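Local coordinates for protein prolyl-tRNA synthetase (Giardia lamblia ATCC 50803, PDB 3IAL) that probably charges tRNA(Pro) with proline in an ATP-dependent reaction that passes through a prolyl-adenylate, the intermediate bound here, at residues D93-V105 / E115-I127. Residues are numbered along the deposited sequence; the frame is centred on the assembly and turned at random.
Sequences DHIKGFEAECFWV and ERLALRPTSETAI. With PR8 (5'-O-[(R)-hydroxy{[(2S)-pyrrolidin-2-ylcarbonyl]oxy}phosphoryl]adenosine), chain H.
Val105 and Leu117 form an antiparallel hydrogen-bonded pair, Val105 N to Leu117 O 2.7 Å and Leu117 N to Val105 O, and Leu119 N continues the pairing to Phe103 O. In the adjoining non-hydrogen-bonded pair, Trp104 is sandwiched: CB of Ala118 makes a CH-pi contact with one face of the indole, while the guanidinium of Arg116 lies flat on the opposite face, planes 24° apart. A bend at chi3 (76°) folds Arg116 over the indole; Glu85 and Glu106 hold its NH1 and NH2 in salt bridges. On the sheet face that carries Val105 and Leu117, Val105 CG2 also reaches Leu119 CD2. The two strands form a beta hairpin of the class II synthetase core, and Trp104 and Val105 also pair antiparallel with a strand of the second subunit, extending the sheet across the dimer interface. Past the end of strand 116-119, Thr122 sets CG2 over one face of the Phe98 ring, 4.0 Å from its centroid. Thr122 OG1, anti to the backbone N (chi1 177°), accepts from the pyrrolidine N of PR8 (2.8 Å) and donates to the syn lone pair of Glu124 OE1. Glu124 OE2 approaches the same PR8 N to 2.7 Å. A water links His94 NE2, Thr122 O and Thr125 N; Pro218 O engages His94 ND1.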
loop_
_atom_site.group_PDB
_atom_site.type_symbol
_atom_site.label_atom_id
_atom_site.label_comp_id
_atom_site.label_asym_id
_atom_site.label_seq_id
_atom_site.Cartn_x
_atom_site.Cartn_y
_atom_site.Cartn_z
ATOM N N ASP B 93 -25.120 7.805 -18.121
ATOM C CA ASP B 93 -24.342 6.891 -18.955
ATOM C C ASP B 93 -23.323 6.081 -18.143
ATOM O O ASP B 93 -23.064 4.923 -18.457
ATOM C CB ASP B 93 -23.667 7.652 -20.106
ATOM C CG ASP B 93 -24.667 8.119 -21.170
ATOM O OD1 ASP B 93 -25.829 7.646 -21.168
ATOM O OD2 ASP B 93 -24.289 8.961 -22.014
ATOM N N HIS B 94 -22.773 6.678 -17.091
ATOM C CA HIS B 94 -21.839 5.979 -16.206
ATOM C C HIS B 94 -22.530 4.852 -15.426
ATOM O O HIS B 94 -22.006 3.737 -15.349
ATOM C CB HIS B 94 -21.182 6.971 -15.245
ATOM C CG HIS B 94 -20.088 6.381 -14.411
ATOM N ND1 HIS B 94 -18.859 6.033 -14.930
ATOM C CD2 HIS B 94 -20.034 6.090 -13.089
ATOM C CE1 HIS B 94 -18.095 5.554 -13.962
ATOM N NE2 HIS B 94 -18.784 5.577 -12.835
ATOM N N ILE B 95 -23.707 5.133 -14.862
ATOM C CA ILE B 95 -24.421 4.130 -14.059
ATOM C C ILE B 95 -24.988 2.977 -14.899
ATOM O O ILE B 95 -24.934 1.827 -14.469
ATOM C CB ILE B 95 -25.545 4.752 -13.172
ATOM C CG1 ILE B 95 -26.162 3.689 -12.252
ATOM C CG2 ILE B 95 -26.636 5.403 -14.023
ATOM C CD1 ILE B 95 -25.144 2.864 -11.488
ATOM N N LYS B 96 -25.517 3.268 -16.087
ATOM C CA LYS B 96 -25.986 2.197 -16.983
ATOM C C LYS B 96 -24.849 1.250 -17.368
ATOM O O LYS B 96 -25.071 0.049 -17.568
ATOM C CB LYS B 96 -26.626 2.760 -18.257
ATOM C CG LYS B 96 -27.897 3.577 -18.048
ATOM C CD LYS B 96 -28.948 2.869 -17.191
ATOM C CE LYS B 96 -30.174 3.752 -16.984
ATOM N NZ LYS B 96 -29.820 5.103 -16.443
ATOM N N GLY B 97 -23.638 1.799 -17.475
ATOM C CA GLY B 97 -22.456 1.002 -17.775
ATOM C C GLY B 97 -22.057 0.062 -16.650
ATOM O O GLY B 97 -21.474 -0.990 -16.901
ATOM N N PHE B 98 -22.389 0.423 -15.413
ATOM C CA PHE B 98 -21.880 -0.296 -14.240
ATOM C C PHE B 98 -22.926 -0.919 -13.301
ATOM O O PHE B 98 -22.572 -1.769 -12.486
ATOM C CB PHE B 98 -20.953 0.633 -13.442
ATOM C CG PHE B 98 -19.615 0.863 -14.103
ATOM C CD1 PHE B 98 -18.702 -0.171 -14.212
ATOM C CD2 PHE B 98 -19.273 2.109 -14.616
ATOM C CE1 PHE B 98 -17.473 0.028 -14.823
ATOM C CE2 PHE B 98 -18.043 2.318 -15.228
ATOM C CZ PHE B 98 -17.145 1.276 -15.335
ATOM N N GLU B 99 -24.195 -0.530 -13.415
ATOM C CA GLU B 99 -25.198 -0.918 -12.411
ATOM C C GLU B 99 -25.338 -2.429 -12.204
ATOM O O GLU B 99 -25.687 -2.874 -11.111
ATOM C CB GLU B 99 -26.572 -0.300 -12.717
ATOM C CG GLU B 99 -27.284 -0.827 -13.956
ATOM C CD GLU B 99 -28.713 -0.286 -14.072
ATOM O OE1 GLU B 99 -29.523 -0.497 -13.133
ATOM O OE2 GLU B 99 -29.023 0.354 -15.101
ATOM N N ALA B 100 -25.076 -3.208 -13.249
ATOM C CA ALA B 100 -25.123 -4.661 -13.154
ATOM C C ALA B 100 -23.882 -5.211 -12.444
ATOM O O ALA B 100 -23.901 -6.337 -11.941
ATOM C CB ALA B 100 -25.265 -5.276 -14.537
ATOM N N GLU B 101 -22.818 -4.408 -12.406
ATOM C CA GLU B 101 -21.554 -4.784 -11.768
ATOM C C GLU B 101 -21.506 -4.508 -10.263
ATOM O O GLU B 101 -20.535 -4.889 -9.612
ATOM C CB GLU B 101 -20.383 -4.016 -12.412
ATOM C CG GLU B 101 -20.257 -4.143 -13.933
ATOM C CD GLU B 101 -19.626 -5.446 -14.374
ATOM O OE1 GLU B 101 -19.543 -6.373 -13.539
ATOM O OE2 GLU B 101 -19.213 -5.540 -15.553
ATOM N N CYS B 102 -22.516 -3.828 -9.715
ATOM C CA CYS B 102 -22.462 -3.354 -8.323
ATOM C C CYS B 102 -22.926 -4.383 -7.296
ATOM O O CYS B 102 -24.046 -4.892 -7.382
ATOM C CB CYS B 102 -23.296 -2.085 -8.147
ATOM S SG CYS B 102 -22.573 -0.625 -8.899
ATOM N N PHE B 103 -22.056 -4.683 -6.334
ATOM C CA PHE B 103 -22.452 -5.367 -5.105
ATOM C C PHE B 103 -23.139 -4.347 -4.212
ATOM O O PHE B 103 -22.631 -3.244 -4.063
ATOM C CB PHE B 103 -21.234 -5.900 -4.355
ATOM C CG PHE B 103 -20.618 -7.122 -4.966
ATOM C CD1 PHE B 103 -21.008 -8.398 -4.552
ATOM C CD2 PHE B 103 -19.628 -7.006 -5.932
ATOM C CE1 PHE B 103 -20.423 -9.538 -5.102
ATOM C CE2 PHE B 103 -19.038 -8.140 -6.491
ATOM C CZ PHE B 103 -19.433 -9.405 -6.075
ATOM N N TRP B 104 -24.273 -4.701 -3.608
ATOM C CA TRP B 104 -24.989 -3.763 -2.733
ATOM C C TRP B 104 -24.976 -4.226 -1.284
ATOM O O TRP B 104 -25.331 -5.369 -0.986
ATOM C CB TRP B 104 -26.439 -3.560 -3.197
ATOM C CG TRP B 104 -26.533 -2.829 -4.507
ATOM C CD1 TRP B 104 -26.706 -3.383 -5.735
ATOM C CD2 TRP B 104 -26.420 -1.414 -4.717
ATOM N NE1 TRP B 104 -26.725 -2.404 -6.701
ATOM C CE2 TRP B 104 -26.549 -1.187 -6.104
ATOM C CE3 TRP B 104 -26.225 -0.317 -3.866
ATOM C CZ2 TRP B 104 -26.490 0.094 -6.667
ATOM C CZ3 TRP B 104 -26.173 0.959 -4.421
ATOM C CH2 TRP B 104 -26.299 1.152 -5.813
ATOM N N VAL B 105 -24.553 -3.323 -0.399
ATOM C CA VAL B 105 -24.688 -3.504 1.034
ATOM C C VAL B 105 -26.020 -2.903 1.442
ATOM O O VAL B 105 -26.286 -1.736 1.166
ATOM C CB VAL B 105 -23.547 -2.808 1.816
ATOM C CG1 VAL B 105 -23.814 -2.864 3.329
ATOM C CG2 VAL B 105 -22.214 -3.444 1.472
ATOM N N GLU B 115 -29.816 4.310 3.695
ATOM C CA GLU B 115 -29.371 4.427 2.312
ATOM C C GLU B 115 -28.475 3.236 1.953
ATOM O O GLU B 115 -27.553 2.897 2.697
ATOM C CB GLU B 115 -28.637 5.750 2.086
ATOM C CG GLU B 115 -28.430 6.074 0.612
ATOM C CD GLU B 115 -27.675 7.363 0.389
ATOM O OE1 GLU B 115 -26.954 7.803 1.306
ATOM O OE2 GLU B 115 -27.797 7.934 -0.710
ATOM N N ARG B 116 -28.753 2.606 0.814
ATOM C CA ARG B 116 -27.970 1.455 0.359
ATOM C C ARG B 116 -26.580 1.920 -0.050
ATOM O O ARG B 116 -26.427 3.033 -0.551
ATOM C CB ARG B 116 -28.611 0.778 -0.852
ATOM C CG ARG B 116 -30.069 0.404 -0.714
ATOM C CD ARG B 116 -30.648 0.114 -2.092
ATOM N NE ARG B 116 -30.220 -1.186 -2.586
ATOM C CZ ARG B 116 -29.959 -1.491 -3.856
ATOM N NH1 ARG B 116 -30.037 -0.585 -4.826
ATOM N NH2 ARG B 116 -29.596 -2.729 -4.160
ATOM N N LEU B 117 -25.583 1.064 0.154
ATOM C CA LEU B 117 -24.197 1.380 -0.190
ATOM C C LEU B 117 -23.663 0.410 -1.219
ATOM O O LEU B 117 -23.721 -0.804 -1.023
ATOM C CB LEU B 117 -23.306 1.316 1.050
ATOM C CG LEU B 117 -23.663 2.246 2.213
ATOM C CD1 LEU B 117 -22.707 1.992 3.355
ATOM C CD2 LEU B 117 -23.623 3.695 1.774
ATOM N N ALA B 118 -23.139 0.939 -2.318
ATOM C CA ALA B 118 -22.504 0.106 -3.328
ATOM C C ALA B 118 -21.026 -0.053 -2.999
ATOM O O ALA B 118 -20.371 0.897 -2.572
ATOM C CB ALA B 118 -22.676 0.713 -4.707
ATOM N N LEU B 119 -20.500 -1.260 -3.176
ATOM C CA LEU B 119 -19.060 -1.440 -3.166
ATOM C C LEU B 119 -18.555 -0.841 -4.481
ATOM O O LEU B 119 -19.094 -1.150 -5.542
ATOM C CB LEU B 119 -18.690 -2.917 -3.078
ATOM C CG LEU B 119 -19.225 -3.710 -1.881
ATOM C CD1 LEU B 119 -18.616 -5.101 -1.897
ATOM C CD2 LEU B 119 -18.933 -3.004 -0.559
ATOM N N ARG B 120 -17.551 0.026 -4.404
ATOM C CA ARG B 120 -17.043 0.737 -5.581
ATOM C C ARG B 120 -16.664 -0.188 -6.750
ATOM O O ARG B 120 -15.830 -1.068 -6.598
ATOM C CB ARG B 120 -15.843 1.618 -5.208
ATOM C CG ARG B 120 -14.701 0.881 -4.548
ATOM C CD ARG B 120 -13.587 1.844 -4.182
ATOM N NE ARG B 120 -12.644 1.163 -3.309
ATOM C CZ ARG B 120 -11.948 1.728 -2.330
ATOM N NH1 ARG B 120 -12.041 3.026 -2.055
ATOM N NH2 ARG B 120 -11.156 0.961 -1.605
ATOM N N PRO B 121 -17.311 -0.018 -7.909
ATOM C CA PRO B 121 -16.817 -0.678 -9.127
ATOM C C PRO B 121 -15.718 0.127 -9.810
ATOM O O PRO B 121 -14.962 -0.396 -10.624
ATOM C CB PRO B 121 -18.057 -0.726 -10.011
ATOM C CG PRO B 121 -18.844 0.474 -9.615
ATOM C CD PRO B 121 -18.640 0.589 -8.118
ATOM N N THR B 122 -15.683 1.409 -9.476
ATOM C CA THR B 122 -14.719 2.379 -9.961
ATOM C C THR B 122 -15.201 3.630 -9.229
ATOM O O THR B 122 -16.366 3.685 -8.809
ATOM C CB THR B 122 -14.748 2.547 -11.505
ATOM O OG1 THR B 122 -13.813 3.564 -11.893
ATOM C CG2 THR B 122 -16.155 2.905 -11.987
ATOM N N SER B 123 -14.333 4.606 -9.018
ATOM C CA SER B 123 -14.633 5.611 -8.002
ATOM C C SER B 123 -15.043 7.013 -8.478
ATOM O O SER B 123 -15.179 7.914 -7.656
ATOM C CB SER B 123 -13.472 5.697 -7.008
ATOM O OG SER B 123 -13.122 4.399 -6.553
ATOM N N GLU B 124 -15.283 7.192 -9.777
ATOM C CA GLU B 124 -15.669 8.512 -10.306
ATOM C C GLU B 124 -16.749 9.203 -9.474
ATOM O O GLU B 124 -16.568 10.345 -9.066
ATOM C CB GLU B 124 -16.139 8.434 -11.764
ATOM C CG GLU B 124 -15.006 8.301 -12.778
ATOM C CD GLU B 124 -14.435 6.892 -12.882
ATOM O OE1 GLU B 124 -14.997 5.950 -12.280
ATOM O OE2 GLU B 124 -13.415 6.731 -13.574
ATOM N N THR B 125 -17.859 8.515 -9.219
ATOM C CA THR B 125 -19.025 9.167 -8.614
ATOM C C THR B 125 -18.727 9.666 -7.200
ATOM O O THR B 125 -19.182 10.741 -6.803
ATOM C CB THR B 125 -20.272 8.247 -8.618
ATOM O OG1 THR B 125 -19.986 7.025 -7.927
ATOM C CG2 THR B 125 -20.703 7.921 -10.042
ATOM N N ALA B 126 -17.930 8.896 -6.466
ATOM C CA ALA B 126 -17.523 9.242 -5.105
ATOM C C ALA B 126 -16.487 10.361 -5.106
ATOM O O ALA B 126 -16.613 11.328 -4.362
ATOM C CB ALA B 126 -16.981 8.004 -4.388
ATOM N N ILE B 127 -15.476 10.243 -5.961
ATOM C CA ILE B 127 -14.405 11.225 -6.002
ATOM C C ILE B 127 -14.877 12.590 -6.512
ATOM O O ILE B 127 -14.500 13.615 -5.951
ATOM C CB ILE B 127 -13.201 10.727 -6.834
ATOM C CG1 ILE B 127 -12.488 9.605 -6.076
ATOM C CG2 ILE B 127 -12.220 11.879 -7.110
ATOM C CD1 ILE B 127 -11.576 8.766 -6.919
HETATM C C PR8 H . -11.439 2.919 -15.585
HETATM N N PR8 H . -11.976 4.457 -13.801
HETATM O O PR8 H . -12.053 2.102 -14.897
HETATM P P PR8 H . -10.928 1.118 -17.220
HETATM N N1 PR8 H . -10.147 -7.897 -13.685
HETATM C C2 PR8 H . -8.920 -7.389 -13.669
HETATM N N3 PR8 H . -8.647 -6.178 -14.162
HETATM C C4 PR8 H . -9.601 -5.421 -14.699
HETATM C C5 PR8 H . -10.898 -5.925 -14.743
HETATM C C6 PR8 H . -11.160 -7.188 -14.219
HETATM N N6 PR8 H . -12.399 -7.681 -14.245
HETATM N N7 PR8 H . -11.663 -5.004 -15.316
HETATM C C8 PR8 H . -10.888 -3.961 -15.624
HETATM N N9 PR8 H . -9.623 -4.211 -15.258
HETATM C CA PR8 H . -11.265 4.353 -15.087
HETATM C CB PR8 H . -9.793 4.600 -14.800
HETATM C CD PR8 H . -11.059 5.064 -12.842
HETATM C CG PR8 H . -9.690 4.521 -13.271
HETATM C "C1'" PR8 H . -8.476 -3.267 -15.452
HETATM O O10 PR8 H . -10.894 2.678 -16.809
HETATM O O1P PR8 H . -12.287 0.631 -17.567
HETATM C "C2'" PR8 H . -8.111 -3.076 -16.944
HETATM O "O2'" PR8 H . -6.684 -3.028 -17.097
HETATM O O2P PR8 H . -9.946 1.002 -18.486
HETATM C "C3'" PR8 H . -8.645 -1.695 -17.246
HETATM O "O3'" PR8 H . -7.939 -1.118 -18.347
HETATM C "C4'" PR8 H . -8.230 -1.033 -15.945
HETATM O "O4'" PR8 H . -8.821 -1.927 -14.976
HETATM C "C5'" PR8 H . -8.811 0.364 -15.892
HETATM O "O5'" PR8 H . -10.218 0.313 -16.022
HETATM O O HOH W 1 -18.343 5.536 -9.643
HETATM O O HOH W 2 -19.656 -3.371 -6.685
#